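Long-range contact in hydrogen peroxide-inducible genes activator (Corynebacterium glutamicum, PDB 6G1D), which senses hydrogen peroxide as a LysR-type transcription factor, probably switching on peroxide-inducible genes through its helix-turn-helix DNA-binding domain: residues H140-L145 and G283-S288. The protein carries 1 engineered substitution. Numbering follows the deposited sequence.
Sequences HLLALL and GLVYRS
L145 lies across V285 and meets R287 where helix 138-147 packs on one face of the mixed sheet in the LysR substrate-binding domain, an alpha/beta fold of the periplasmic-binding-protein type. The segment axes approach to 9.2 Å with an angle of 34° between their directions. The side chains of L145 and V285 cross at about a right angle, and L145 CD2 rests 3.6 Å from V285 CG1. The forked end of leucine also lays both methyls on the strand backbone, L145 CD2 at 3.6 Å and CD1 at 3.9 Å from V285 O. V285 suits a strand through its beta-branching; CG1, anti to the backbone N (chi1 -178°), is the branch that meets the helix. L142, one turn earlier, adds a looser touch, CD2 to V285 CG1 at 4.3 Å.

Y286, next along the strand, sends its ring to the other face, edge-to-face with F296. M155 and M164 on the flanking strands extend the apolar layer under the helix.

L145 lies near the C-terminal end of helix 138-147, where backbone carbonyls commonly run short of amide partners, and the long arginine offers an N-H in their place. The R287 chain bends at chi3, bringing NH1 to the carbonyls of both L145 and I150. NH1 donates to L145 O at 2.8 Å, in the carbonyl plane on a lone pair, with an N-H...O angle of 152°.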
loop_
_atom_site.group_PDB
_atom_site.type_symbol
_atom_site.label_atom_id
_atom_site.label_comp_id
_atom_site.label_asym_id
_atom_site.label_seq_id
_atom_site.Cartn_x
_atom_site.Cartn_y
_atom_site.Cartn_z
ATOM N N HIS B 140 -1.495 -13.879 4.689
ATOM C CA HIS B 140 -0.172 -13.360 5.097
ATOM C C HIS B 140 0.529 -14.301 6.066
ATOM O O HIS B 140 1.728 -14.519 5.926
ATOM C CB HIS B 140 -0.254 -11.974 5.718
ATOM C CG HIS B 140 -0.835 -10.951 4.802
ATOM N ND1 HIS B 140 -0.092 -10.250 3.867
ATOM C CD2 HIS B 140 -2.104 -10.499 4.701
ATOM C CE1 HIS B 140 -0.891 -9.426 3.216
ATOM N NE2 HIS B 140 -2.114 -9.549 3.711
ATOM N N LEU B 141 -0.211 -14.867 7.031
ATOM C CA LEU B 141 0.394 -15.819 7.958
ATOM C C LEU B 141 0.939 -17.036 7.216
ATOM O O LEU B 141 2.025 -17.476 7.523
ATOM C CB LEU B 141 -0.577 -16.275 9.064
ATOM C CG LEU B 141 -1.090 -15.186 9.992
ATOM C CD1 LEU B 141 -2.069 -15.836 10.975
ATOM C CD2 LEU B 141 0.015 -14.443 10.705
ATOM N N LEU B 142 0.221 -17.559 6.227
ATOM C CA LEU B 142 0.736 -18.711 5.471
ATOM C C LEU B 142 1.994 -18.365 4.687
ATOM O O LEU B 142 2.906 -19.186 4.625
ATOM C CB LEU B 142 -0.331 -19.301 4.543
ATOM C CG LEU B 142 -1.453 -20.036 5.307
ATOM C CD1 LEU B 142 -2.618 -20.274 4.352
ATOM C CD2 LEU B 142 -0.943 -21.345 5.969
ATOM N N ALA B 143 2.073 -17.151 4.154
ATOM C CA ALA B 143 3.285 -16.711 3.433
ATOM C C ALA B 143 4.488 -16.571 4.403
ATOM O O ALA B 143 5.603 -17.006 4.087
ATOM C CB ALA B 143 3.033 -15.408 2.679
ATOM N N LEU B 144 4.238 -16.003 5.580
ATOM C CA LEU B 144 5.271 -15.863 6.604
ATOM C C LEU B 144 5.749 -17.249 7.088
ATOM O O LEU B 144 6.931 -17.451 7.339
ATOM C CB LEU B 144 4.773 -15.017 7.804
ATOM C CG LEU B 144 4.488 -13.517 7.460
ATOM C CD1 LEU B 144 3.599 -12.870 8.526
ATOM C CD2 LEU B 144 5.749 -12.660 7.222
ATOM N N LEU B 145 4.829 -18.198 7.214
ATOM C CA LEU B 145 5.175 -19.573 7.597
ATOM C C LEU B 145 6.066 -20.209 6.551
ATOM O O LEU B 145 7.059 -20.826 6.892
ATOM C CB LEU B 145 3.899 -20.426 7.760
ATOM C CG LEU B 145 3.720 -21.588 8.763
ATOM C CD1 LEU B 145 4.272 -21.322 10.150
ATOM C CD2 LEU B 145 2.250 -21.945 8.850
ATOM N N GLY B 283 -6.965 -24.201 14.691
ATOM C CA GLY B 283 -5.849 -25.140 14.638
ATOM C C GLY B 283 -4.511 -24.425 14.645
ATOM O O GLY B 283 -4.416 -23.199 14.399
ATOM N N LEU B 284 -3.469 -25.204 14.896
ATOM C CA LEU B 284 -2.114 -24.704 14.894
ATOM C C LEU B 284 -1.443 -25.246 13.630
ATOM O O LEU B 284 -1.452 -26.450 13.395
ATOM C CB LEU B 284 -1.392 -25.173 16.168
ATOM C CG LEU B 284 -0.096 -24.459 16.446
ATOM C CD1 LEU B 284 -0.294 -22.953 16.606
ATOM C CD2 LEU B 284 0.558 -25.022 17.713
ATOM N N VAL B 285 -0.917 -24.357 12.814
ATOM C CA VAL B 285 -0.359 -24.734 11.517
ATOM C C VAL B 285 1.145 -24.487 11.558
ATOM O O VAL B 285 1.584 -23.437 12.052
ATOM C CB VAL B 285 -1.035 -23.926 10.370
ATOM C CG1 VAL B 285 -0.490 -24.344 9.012
ATOM C CG2 VAL B 285 -2.522 -24.143 10.377
ATOM N N TYR B 286 1.918 -25.447 11.035
ATOM C CA TYR B 286 3.367 -25.291 10.888
ATOM C C TYR B 286 3.953 -26.055 9.691
ATOM O O TYR B 286 3.290 -26.899 9.107
ATOM C CB TYR B 286 4.051 -25.730 12.167
ATOM C CG TYR B 286 3.939 -27.211 12.492
ATOM C CD1 TYR B 286 2.922 -27.693 13.292
ATOM C CD2 TYR B 286 4.894 -28.111 12.054
ATOM C CE1 TYR B 286 2.813 -29.038 13.596
ATOM C CE2 TYR B 286 4.829 -29.451 12.384
ATOM C CZ TYR B 286 3.788 -29.913 13.151
ATOM O OH TYR B 286 3.733 -31.256 13.434
ATOM N N ARG B 287 5.198 -25.745 9.333
ATOM C CA ARG B 287 5.864 -26.375 8.165
ATOM C C ARG B 287 6.097 -27.852 8.434
ATOM O O ARG B 287 6.663 -28.194 9.467
ATOM C CB ARG B 287 7.211 -25.744 7.888
ATOM C CG ARG B 287 7.154 -24.302 7.422
ATOM C CD ARG B 287 8.569 -23.751 7.200
ATOM N NE ARG B 287 9.362 -23.649 8.420
ATOM C CZ ARG B 287 9.210 -22.722 9.381
ATOM N NH1 ARG B 287 8.291 -21.741 9.260
ATOM N NH2 ARG B 287 9.998 -22.757 10.458
ATOM N N SER B 288 5.659 -28.732 7.533
ATOM C CA SER B 288 5.822 -30.176 7.739
ATOM C C SER B 288 7.297 -30.624 7.744
ATOM O O SER B 288 7.621 -31.686 8.262
ATOM C CB SER B 288 5.002 -30.964 6.699
ATOM O OG SER B 288 5.410 -30.623 5.385
#